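PDB 4AT2: 3-ketosteroid-delta4-5alpha-dehydrogenase from Rhodococcus jostii, which probably introduces a double bond into ring A of 3-ketosteroids during steroid breakdown, using a bound flavin-adenine dinucleotide as the electron acceptor. Local coordinates for residues A[324-329]-A[356-361]; A[49-54]-A[206-211]; A[122-127]-A[452-457]. All coordinates share one frame; numbering follows the deposited sequence.

Interaction 1 (A[324-329]-A[356-361]); sequences ILVNGR and FLIIDE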
loop_
_atom_site.group_PDB
_atom_site.type_symbol
_atom_site.label_atom_id
_atom_site.label_comp_id
_atom_site.label_asym_id
_atom_site.label_seq_id
_atom_site.Cartn_x
_atom_site.Cartn_y
_atom_site.Cartn_z
ATOM N N ILE A 324 24.862 -12.038 10.224
ATOM C CA ILE A 324 24.043 -11.953 9.020
ATOM C C ILE A 324 22.588 -12.238 9.342
ATOM O O ILE A 324 22.271 -13.135 10.137
ATOM C CB ILE A 324 24.541 -12.872 7.886
ATOM C CG1 ILE A 324 24.592 -14.346 8.324
ATOM C CG2 ILE A 324 25.920 -12.409 7.441
ATOM C CD1 ILE A 324 24.728 -15.309 7.156
ATOM N N LEU A 325 21.706 -11.452 8.734
ATOM C CA LEU A 325 20.279 -11.714 8.846
ATOM C C LEU A 325 19.861 -12.682 7.755
ATOM O O LEU A 325 20.212 -12.502 6.595
ATOM C CB LEU A 325 19.473 -10.418 8.714
ATOM C CG LEU A 325 19.516 -9.504 9.936
ATOM C CD1 LEU A 325 18.958 -8.139 9.568
ATOM C CD2 LEU A 325 18.781 -10.107 11.138
ATOM N N VAL A 326 19.132 -13.722 8.135
ATOM C CA VAL A 326 18.565 -14.620 7.141
ATOM C C VAL A 326 17.058 -14.681 7.290
ATOM O O VAL A 326 16.532 -14.484 8.381
ATOM C CB VAL A 326 19.195 -16.039 7.164
ATOM C CG1 VAL A 326 20.687 -15.951 6.841
ATOM C CG2 VAL A 326 18.923 -16.765 8.483
ATOM N N ASN A 327 16.362 -14.924 6.181
ATOM C CA ASN A 327 14.915 -15.080 6.223
ATOM C C ASN A 327 14.507 -16.510 6.616
ATOM O O ASN A 327 15.347 -17.309 7.051
ATOM C CB ASN A 327 14.320 -14.629 4.879
ATOM C CG ASN A 327 14.756 -15.502 3.716
ATOM O OD1 ASN A 327 15.278 -16.608 3.896
ATOM N ND2 ASN A 327 14.521 -15.011 2.501
ATOM N N GLY A 328 13.223 -16.835 6.471
ATOM C CA GLY A 328 12.724 -18.157 6.837
ATOM C C GLY A 328 13.242 -19.285 5.960
ATOM O O GLY A 328 13.114 -20.464 6.318
ATOM N N ARG A 329 13.830 -18.928 4.815
ATOM C CA ARG A 329 14.476 -19.900 3.926
ATOM C C ARG A 329 15.999 -19.937 4.126
ATOM O O ARG A 329 16.722 -20.555 3.343
ATOM C CB ARG A 329 14.151 -19.584 2.454
ATOM C CG ARG A 329 12.659 -19.610 2.118
ATOM C CD ARG A 329 12.409 -19.391 0.625
ATOM N NE ARG A 329 12.736 -18.041 0.191
ATOM C CZ ARG A 329 11.919 -16.997 0.255
ATOM N NH1 ARG A 329 10.682 -17.131 0.727
ATOM N NH2 ARG A 329 12.338 -15.819 -0.180
ATOM N N PHE A 356 16.191 -14.261 11.216
ATOM C CA PHE A 356 17.077 -14.783 12.244
ATOM C C PHE A 356 18.402 -14.086 12.095
ATOM O O PHE A 356 18.825 -13.812 10.967
ATOM C CB PHE A 356 17.321 -16.289 12.055
ATOM C CG PHE A 356 16.070 -17.113 11.986
ATOM C CD1 PHE A 356 15.470 -17.587 13.146
ATOM C CD2 PHE A 356 15.500 -17.427 10.755
ATOM C CE1 PHE A 356 14.320 -18.359 13.079
ATOM C CE2 PHE A 356 14.345 -18.199 10.682
ATOM C CZ PHE A 356 13.764 -18.677 11.851
ATOM N N LEU A 357 19.066 -13.800 13.214
ATOM C CA LEU A 357 20.438 -13.296 13.160
ATOM C C LEU A 357 21.396 -14.448 13.425
ATOM O O LEU A 357 21.362 -15.072 14.494
ATOM C CB LEU A 357 20.679 -12.137 14.162
ATOM C CG LEU A 357 22.090 -11.527 14.052
ATOM C CD1 LEU A 357 22.229 -10.715 12.765
ATOM C CD2 LEU A 357 22.435 -10.669 15.267
ATOM N N ILE A 358 22.240 -14.724 12.433
ATOM C CA ILE A 358 23.274 -15.757 12.545
ATOM C C ILE A 358 24.565 -15.032 12.909
ATOM O O ILE A 358 24.987 -14.107 12.205
ATOM C CB ILE A 358 23.457 -16.539 11.223
ATOM C CG1 ILE A 358 22.095 -16.966 10.636
ATOM C CG2 ILE A 358 24.406 -17.717 11.444
ATOM C CD1 ILE A 358 21.280 -17.884 11.541
ATOM N N ILE A 359 25.167 -15.419 14.028
ATOM C CA ILE A 359 26.304 -14.668 14.556
ATOM C C ILE A 359 27.218 -15.591 15.342
ATOM O O ILE A 359 26.731 -16.455 16.102
ATOM C CB ILE A 359 25.798 -13.470 15.413
ATOM C CG1 ILE A 359 26.959 -12.560 15.854
ATOM C CG2 ILE A 359 24.918 -13.952 16.574
ATOM C CD1 ILE A 359 26.512 -11.193 16.365
ATOM N N ASP A 360 28.532 -15.456 15.146
ATOM C CA ASP A 360 29.442 -16.292 15.921
ATOM C C ASP A 360 29.569 -15.760 17.345
ATOM O O ASP A 360 29.237 -14.603 17.635
ATOM C CB ASP A 360 30.791 -16.582 15.223
ATOM C CG ASP A 360 31.645 -15.346 14.992
ATOM O OD1 ASP A 360 31.787 -14.506 15.891
ATOM O OD2 ASP A 360 32.231 -15.253 13.901
ATOM N N GLU A 361 29.996 -16.633 18.245
ATOM C CA GLU A 361 29.987 -16.312 19.662
ATOM C C GLU A 361 30.850 -15.085 19.969
ATOM O O GLU A 361 30.419 -14.198 20.703
ATOM C CB GLU A 361 30.416 -17.555 20.444
ATOM C CG GLU A 361 30.872 -17.396 21.880
ATOM C CD GLU A 361 31.234 -18.758 22.447
ATOM O OE1 GLU A 361 30.305 -19.570 22.661
ATOM O OE2 GLU A 361 32.437 -19.047 22.607
#

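Interaction 2 (A[49-54]-A[206-211]); sequences YGIAGV and KPLVET. With FAD (flavin-adenine dinucleotide), chain D.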
loop_
_atom_site.group_PDB
_atom_site.type_symbol
_atom_site.label_atom_id
_atom_site.label_comp_id
_atom_site.label_asym_id
_atom_site.label_seq_id
_atom_site.Cartn_x
_atom_site.Cartn_y
_atom_site.Cartn_z
ATOM N N TYR A 49 -1.591 19.978 19.919
ATOM C CA TYR A 49 -0.438 20.701 20.452
ATOM C C TYR A 49 0.817 19.819 20.487
ATOM O O TYR A 49 1.446 19.640 21.542
ATOM C CB TYR A 49 -0.765 21.227 21.853
ATOM C CG TYR A 49 -0.023 22.476 22.284
ATOM C CD1 TYR A 49 1.158 22.885 21.646
ATOM C CD2 TYR A 49 -0.483 23.230 23.363
ATOM C CE1 TYR A 49 1.834 24.022 22.054
ATOM C CE2 TYR A 49 0.188 24.367 23.777
ATOM C CZ TYR A 49 1.345 24.755 23.123
ATOM O OH TYR A 49 2.020 25.881 23.536
ATOM N N GLY A 50 1.161 19.263 19.331
ATOM C CA GLY A 50 2.413 18.519 19.155
ATOM C C GLY A 50 3.347 19.346 18.296
ATOM O O GLY A 50 3.250 20.569 18.277
ATOM N N ILE A 51 4.242 18.693 17.561
ATOM C CA ILE A 51 5.261 19.441 16.815
ATOM C C ILE A 51 4.680 20.322 15.711
ATOM O O ILE A 51 5.066 21.487 15.575
ATOM C CB ILE A 51 6.401 18.535 16.259
ATOM C CG1 ILE A 51 7.492 19.388 15.605
ATOM C CG2 ILE A 51 5.883 17.513 15.257
ATOM C CD1 ILE A 51 8.100 20.396 16.569
ATOM N N ALA A 52 3.749 19.770 14.932
ATOM C CA ALA A 52 3.163 20.507 13.822
ATOM C C ALA A 52 2.378 21.691 14.364
ATOM O O ALA A 52 2.472 22.800 13.841
ATOM C CB ALA A 52 2.255 19.611 13.008
ATOM N N GLY A 53 1.619 21.442 15.426
ATOM C CA GLY A 53 0.783 22.480 16.020
ATOM C C GLY A 53 1.575 23.633 16.595
ATOM O O GLY A 53 1.246 24.800 16.345
ATOM N N VAL A 54 2.632 23.325 17.351
ATOM C CA VAL A 54 3.406 24.405 17.985
ATOM C C VAL A 54 4.136 25.245 16.931
ATOM O O VAL A 54 4.159 26.478 17.030
ATOM C CB VAL A 54 4.325 23.911 19.125
ATOM C CG1 VAL A 54 5.500 23.099 18.593
ATOM C CG2 VAL A 54 4.790 25.091 19.984
ATOM N N LYS A 206 9.841 21.715 24.114
ATOM C CA LYS A 206 9.879 22.687 25.213
ATOM C C LYS A 206 10.277 24.106 24.761
ATOM O O LYS A 206 9.538 25.055 25.041
ATOM C CB LYS A 206 10.764 22.177 26.365
ATOM C CG LYS A 206 10.818 23.103 27.570
ATOM C CD LYS A 206 11.683 22.481 28.652
ATOM C CE LYS A 206 11.555 23.223 29.973
ATOM N NZ LYS A 206 12.698 24.152 30.176
ATOM N N PRO A 207 11.423 24.262 24.053
ATOM C CA PRO A 207 11.766 25.615 23.574
ATOM C C PRO A 207 10.732 26.227 22.620
ATOM O O PRO A 207 10.519 27.438 22.648
ATOM C CB PRO A 207 13.099 25.420 22.834
ATOM C CG PRO A 207 13.632 24.112 23.301
ATOM C CD PRO A 207 12.454 23.268 23.690
ATOM N N LEU A 208 10.099 25.399 21.792
ATOM C CA LEU A 208 9.064 25.887 20.870
ATOM C C LEU A 208 7.825 26.355 21.637
ATOM O O LEU A 208 7.235 27.392 21.316
ATOM C CB LEU A 208 8.704 24.816 19.828
ATOM C CG LEU A 208 9.832 24.392 18.867
ATOM C CD1 LEU A 208 9.305 23.467 17.777
ATOM C CD2 LEU A 208 10.510 25.578 18.212
ATOM N N VAL A 209 7.450 25.603 22.668
ATOM C CA VAL A 209 6.322 25.979 23.516
ATOM C C VAL A 209 6.611 27.307 24.227
ATOM O O VAL A 209 5.767 28.207 24.239
ATOM C CB VAL A 209 5.956 24.851 24.511
ATOM C CG1 VAL A 209 5.005 25.358 25.591
ATOM C CG2 VAL A 209 5.325 23.685 23.756
ATOM N N GLU A 210 7.816 27.433 24.783
ATOM C CA GLU A 210 8.253 28.688 25.402
ATOM C C GLU A 210 8.147 29.853 24.418
ATOM O O GLU A 210 7.658 30.927 24.768
ATOM C CB GLU A 210 9.695 28.570 25.898
ATOM C CG GLU A 210 9.887 27.602 27.055
ATOM C CD GLU A 210 11.341 27.492 27.485
ATOM O OE1 GLU A 210 12.247 27.569 26.622
ATOM O OE2 GLU A 210 11.583 27.330 28.695
ATOM N N THR A 211 8.584 29.620 23.182
ATOM C CA THR A 211 8.526 30.621 22.125
ATOM C C THR A 211 7.074 31.018 21.849
ATOM O O THR A 211 6.741 32.203 21.811
ATOM C CB THR A 211 9.209 30.104 20.834
ATOM O OG1 THR A 211 10.590 29.829 21.106
ATOM C CG2 THR A 211 9.116 31.132 19.708
HETATM P PA FAD D . 1.740 14.721 17.977
HETATM O O1A FAD D . 3.080 15.226 18.348
HETATM O O2A FAD D . 1.280 13.445 18.545
HETATM O O5B FAD D . 0.671 15.859 18.335
HETATM C C5B FAD D . -0.717 15.684 18.037
HETATM C C4B FAD D . -1.543 16.293 19.183
HETATM O O4B FAD D . -2.915 16.229 18.736
HETATM C C3B FAD D . -1.440 15.412 20.435
HETATM O O3B FAD D . -1.075 16.238 21.569
HETATM C C2B FAD D . -2.843 14.811 20.579
HETATM O O2B FAD D . -3.187 14.641 21.979
HETATM C C1B FAD D . -3.712 15.875 19.910
HETATM N N9A FAD D . -5.009 15.367 19.410
HETATM C C8A FAD D . -5.305 14.161 18.911
HETATM N N7A FAD D . -6.593 14.154 18.577
HETATM C C5A FAD D . -7.109 15.367 18.855
HETATM C C6A FAD D . -8.340 15.921 18.729
HETATM N N6A FAD D . -9.329 15.190 18.215
HETATM N N1A FAD D . -8.590 17.187 19.104
HETATM C C2A FAD D . -7.573 17.972 19.627
HETATM N N3A FAD D . -6.313 17.395 19.757
HETATM C C4A FAD D . -6.117 16.107 19.369
HETATM N N1 FAD D . 9.780 10.730 14.559
HETATM C C2 FAD D . 10.892 11.479 14.218
HETATM O O2 FAD D . 10.861 12.165 13.206
HETATM N N3 FAD D . 12.037 11.453 15.028
HETATM C C4 FAD D . 12.078 10.640 16.162
HETATM O O4 FAD D . 13.108 10.631 16.842
HETATM C C4X FAD D . 10.955 9.877 16.502
HETATM N N5 FAD D . 10.968 9.060 17.584
HETATM C C5X FAD D . 9.971 8.170 17.754
HETATM C C6 FAD D . 10.090 7.153 18.708
HETATM C C7 FAD D . 9.056 6.235 18.905
HETATM C C7M FAD D . 9.230 5.232 19.880
HETATM C C8 FAD D . 7.883 6.323 18.126
HETATM C C8M FAD D . 6.798 5.434 18.277
HETATM C C9 FAD D . 7.763 7.346 17.183
HETATM C C9A FAD D . 8.812 8.256 16.977
HETATM N N10 FAD D . 8.717 9.230 16.039
HETATM C C10 FAD D . 9.812 9.925 15.703
HETATM C "C1'" FAD D . 7.426 9.621 15.415
HETATM C "C2'" FAD D . 6.969 10.977 15.972
HETATM O "O2'" FAD D . 6.988 10.856 17.396
HETATM C "C3'" FAD D . 5.547 11.321 15.499
HETATM O "O3'" FAD D . 5.296 10.854 14.162
HETATM C "C4'" FAD D . 5.335 12.842 15.567
HETATM O "O4'" FAD D . 5.595 13.271 16.912
HETATM C "C5'" FAD D . 3.897 13.205 15.187
HETATM O "O5'" FAD D . 3.776 14.640 15.186
HETATM P P FAD D . 2.317 15.326 15.147
HETATM O O1P FAD D . 1.582 14.900 13.952
HETATM O O2P FAD D . 2.505 16.787 15.435
HETATM O O3P FAD D . 1.555 14.548 16.360
#

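Interaction 3 (A[122-127]-A[452-457]); sequences EEKITD and LRTTVN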
loop_
_atom_site.group_PDB
_atom_site.type_symbol
_atom_site.label_atom_id
_atom_site.label_comp_id
_atom_site.label_asym_id
_atom_site.label_seq_id
_atom_site.Cartn_x
_atom_site.Cartn_y
_atom_site.Cartn_z
ATOM N N GLU A 122 7.878 14.723 -5.358
ATOM C CA GLU A 122 9.115 15.404 -5.719
ATOM C C GLU A 122 9.066 16.898 -5.378
ATOM O O GLU A 122 10.044 17.464 -4.875
ATOM C CB GLU A 122 9.470 15.193 -7.197
ATOM C CG GLU A 122 10.892 15.646 -7.511
ATOM C CD GLU A 122 11.284 15.495 -8.968
ATOM O OE1 GLU A 122 10.530 14.868 -9.753
ATOM O OE2 GLU A 122 12.360 16.015 -9.323
ATOM N N GLU A 123 7.929 17.531 -5.639
ATOM C CA GLU A 123 7.774 18.944 -5.300
ATOM C C GLU A 123 8.006 19.173 -3.807
ATOM O O GLU A 123 8.739 20.084 -3.424
ATOM C CB GLU A 123 6.392 19.473 -5.711
ATOM C CG GLU A 123 6.213 20.963 -5.439
ATOM C CD GLU A 123 4.762 21.435 -5.498
ATOM O OE1 GLU A 123 3.828 20.618 -5.446
ATOM O OE2 GLU A 123 4.546 22.655 -5.578
ATOM N N LYS A 124 7.361 18.357 -2.972
ATOM C CA LYS A 124 7.468 18.524 -1.520
ATOM C C LYS A 124 8.884 18.253 -1.027
ATOM O O LYS A 124 9.432 19.035 -0.262
ATOM C CB LYS A 124 6.462 17.641 -0.768
ATOM C CG LYS A 124 6.293 18.042 0.694
ATOM C CD LYS A 124 5.257 17.198 1.438
ATOM C CE LYS A 124 3.888 17.358 0.792
ATOM N NZ LYS A 124 2.796 17.594 1.767
ATOM N N ILE A 125 9.475 17.144 -1.467
ATOM C CA ILE A 125 10.844 16.828 -1.061
ATOM C C ILE A 125 11.831 17.913 -1.500
ATOM O O ILE A 125 12.677 18.330 -0.704
ATOM C CB ILE A 125 11.261 15.408 -1.485
ATOM C CG1 ILE A 125 10.548 14.398 -0.563
ATOM C CG2 ILE A 125 12.775 15.236 -1.409
ATOM C CD1 ILE A 125 10.716 12.942 -0.955
ATOM N N THR A 126 11.692 18.397 -2.734
ATOM C CA THR A 126 12.568 19.471 -3.245
ATOM C C THR A 126 12.473 20.704 -2.344
ATOM O O THR A 126 13.493 21.256 -1.897
ATOM C CB THR A 126 12.252 19.824 -4.719
ATOM O OG1 THR A 126 12.358 18.641 -5.513
ATOM C CG2 THR A 126 13.246 20.853 -5.270
ATOM N N ASP A 127 11.238 21.095 -2.053
ATOM C CA ASP A 127 10.943 22.223 -1.186
ATOM C C ASP A 127 11.538 22.039 0.226
ATOM O O ASP A 127 12.172 22.941 0.767
ATOM C CB ASP A 127 9.421 22.387 -1.135
ATOM C CG ASP A 127 8.982 23.469 -0.198
ATOM O OD1 ASP A 127 9.253 24.649 -0.488
ATOM O OD2 ASP A 127 8.326 23.141 0.806
ATOM N N LEU A 452 -3.729 13.169 4.758
ATOM C CA LEU A 452 -4.226 14.205 3.870
ATOM C C LEU A 452 -3.170 14.691 2.889
ATOM O O LEU A 452 -1.991 14.814 3.231
ATOM C CB LEU A 452 -4.741 15.382 4.693
ATOM C CG LEU A 452 -5.937 15.064 5.604
ATOM C CD1 LEU A 452 -6.125 16.205 6.604
ATOM C CD2 LEU A 452 -7.217 14.785 4.810
ATOM N N ARG A 453 -3.615 14.991 1.674
ATOM C CA ARG A 453 -2.763 15.561 0.651
ATOM C C ARG A 453 -2.717 17.081 0.863
ATOM O O ARG A 453 -3.770 17.738 0.942
ATOM C CB ARG A 453 -3.340 15.227 -0.733
ATOM C CG ARG A 453 -2.543 15.796 -1.895
ATOM C CD ARG A 453 -1.320 14.964 -2.208
ATOM N NE ARG A 453 -0.668 15.421 -3.437
ATOM C CZ ARG A 453 -0.759 14.805 -4.620
ATOM N NH1 ARG A 453 -1.467 13.679 -4.760
ATOM N NH2 ARG A 453 -0.118 15.315 -5.670
ATOM N N THR A 454 -1.506 17.626 0.960
ATOM C CA THR A 454 -1.329 19.060 1.185
ATOM C C THR A 454 -0.319 19.658 0.210
ATOM O O THR A 454 0.569 18.960 -0.300
ATOM C CB THR A 454 -0.826 19.384 2.611
ATOM O OG1 THR A 454 0.435 18.736 2.828
ATOM C CG2 THR A 454 -1.838 18.966 3.708
ATOM N N THR A 455 -0.444 20.964 -0.016
ATOM C CA THR A 455 0.511 21.712 -0.826
ATOM C C THR A 455 1.770 22.008 -0.011
ATOM O O THR A 455 1.813 21.758 1.197
ATOM C CB THR A 455 -0.058 23.065 -1.265
ATOM O OG1 THR A 455 -0.230 23.893 -0.106
ATOM C CG2 THR A 455 -1.394 22.912 -2.009
ATOM N N VAL A 456 2.793 22.584 -0.651
ATOM C CA VAL A 456 3.993 23.001 0.094
ATOM C C VAL A 456 3.703 24.142 1.071
ATOM O O VAL A 456 4.503 24.434 1.963
ATOM C CB VAL A 456 5.168 23.369 -0.837
ATOM C CG1 VAL A 456 5.609 22.135 -1.609
ATOM C CG2 VAL A 456 4.778 24.496 -1.792
ATOM N N ASN A 457 2.545 24.771 0.905
ATOM C CA ASN A 457 2.074 25.794 1.837
ATOM C C ASN A 457 1.085 25.241 2.871
ATOM O O ASN A 457 0.445 26.003 3.614
ATOM C CB ASN A 457 1.489 26.984 1.077
ATOM C CG ASN A 457 2.556 27.785 0.348
ATOM O OD1 ASN A 457 2.500 27.954 -0.877
ATOM N ND2 ASN A 457 3.548 28.249 1.086
HETATM O O HOH W 1 2.384 22.447 -3.510
HETATM O O HOH W 2 0.627 15.701 0.812
HETATM O O HOH W 3 3.270 19.986 2.865
#

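Interaction 1 (A[324-329]-A[356-361])
The Phe356 ring receives Asn327 O in its plane at the edge, 3.7 Å from CD2, and Gly328 CA lies near the same plane beside CE2, so the aromatic C-H rim faces the backbone of Asn327 and Gly328. This is the antiparallel pairing of strands 324-326 and 356-360, the former outermost in a four-stranded antiparallel sheet. Four backbone bonds join them: Ile324 and Ile358 exchange N-H and carbonyl, as do Val326 and Phe356, forming two hydrogen-bonded pairs around the non-hydrogen-bonded pair Leu325-Leu357. The bond from Ile358 N to Ile324 O is 2.8 Å long and nearly straight, 171° at the hydrogen.

On the sheet face bearing Ile324, Val326, Phe356 and Ile358, Ile324 CG1 meets Ile358 CB at 3.8 Å. Val326 lies across Ile358 at about a right angle; its chi1 of -62° sets CG1 beside the backbone N, which leaves Val326 CG2 to touch Ile358 CG1 at 3.8 Å and to reach Phe356 CB. Helix 401-413 covers this face through Thr405, Tyr409 and Leu402. On the other face Leu325 and Leu357 meet through their methyls. After Val326, Asn327 OD1 accepts from Arg329 N, an Asx turn. On the Leu325 face, the Leu357 methyl CD1 also folds back to 3.6 Å from Ile324 O.

Interaction 2 (A[49-54]-A[206-211])
The chain turns from Tyr49 through Gly50, the N-cap residue, into helix 51-62, whose first turn passes helix 202-214 with Val54 CA 6.4 Å from Val209 CA. No hydrogen bond crosses this contact; it is a seam of aliphatic side chains with one tyrosine. Val54 points at the other helix and splits its methyls: CG1 packs on Leu208 CB, while CG2, anti to the backbone N, reaches Leu208 O at 3.6 Å and lies near Val209 CG2. Ile51 runs aslant to Leu208, its CD1 on Leu208 CD1 at 3.5 Å. With Ile51 CG1 anti to the backbone N (chi1 -175°) and a bend at chi2, CD1 comes to Leu208 while Ile51 CG2 lies 3.5 Å from FAD O2P. One side chain thus touches both helix and cofactor.

Tyr49 comes in obliquely, its hydroxyl OH 3.7 Å from Val209 CG1 and its CE1 beside Val209 CG2; Val54 CB lies in the ring plane at its edge. Gly50 and Gly53 fit the GxGxxG pattern of a Rossmann-type dinucleotide fold. Ala52 N donates to FAD O2P at 3.3 Å, nearly straight at 173°, and a side chain on Gly50 would collide with FAD O5B. Helix 51-62 follows strand 45-47, in the middle of the parallel sheet, and is flanked by helix 202-214 and by helix 490-507, whose Leu492 and Ser496 touch Ile51.

Interaction 3 (A[122-127]-A[452-457])
Glu123 lays its extended side chain across Val456 at about a right angle, CD 4.0 Å from Val456 CG1, at the exposed margin where the first turn of helix 122-130 meets the loop after strand 444-452. A water takes the N-H of Val456 and gives a weak bond to Glu123 OE2, a bridge between loop backbone and helix side chain.

Lys124 follows and carries the polar part. Its CG is anti to the backbone N (chi1 -165°), and bends farther out turn the ammonium toward the loop, where NZ lies 2.8 Å from Thr454 OG1 and makes a weak 3.3 Å bond to Thr454 O. Two waters also accept from NZ; one of them is held by Thr454 N as well, and the other donates to Thr455 O. Ser479 O accepts from NZ too, and Tyr498 adds a cation-pi contact, so the buried ammonium is surrounded by a threonine hydroxyl, backbone oxygens, waters and an aromatic ring.

One turn after Glu123, Asp127 closes the contact: OD2 rests 3.6 Å from Val456 CB, and Asp127 CB lies 3.8 Å from Val456 CG1. The polar partners of OD2 are on helix 490-507, a salt bridge to Arg501 and a hydrogen bond from Tyr498 OH. Arg501 NH1 also bonds Val456 O, tying the loop to the same guanidinium. Replacing Asp127 by an alanine is likely to cost Arg501 this carboxylate and Tyr498 OH this partner, and to open a gap beside Val456. The chemistry implies a loop held both by the Val456 side chain, an apolar plug between two acidic side chains, and by polar links to its backbone: the lysine, its charge probably eased by several oxygen neighbours, reaches Thr454 O by a weak bond, and Thr454 N and Thr455 O through waters.

Overall arrangement
From the N terminus the chain first runs through 49-54, where it meets the cofactor, and interaction 2 closes on 206-211, with 151 residues between the segments. Segment 122-127 of interaction 3 lies inside that loop, but its partner, 452-457, comes much later, so interactions 2 and 3 cross; their centres are 22 Å apart. Interaction 1 opens after interaction 2 has closed and joins segments with 26 residues between them, nested within the long loop of interaction 3. It stands about 43 Å from interaction 2 and 40 Å from interaction 3, centre to centre. Near the FAD, helix 51-62 is tied to helix 202-214 and helix 122-130 to the 452-457 loop; interaction 1 joins outer strand 324-326 to the antiparallel sheet.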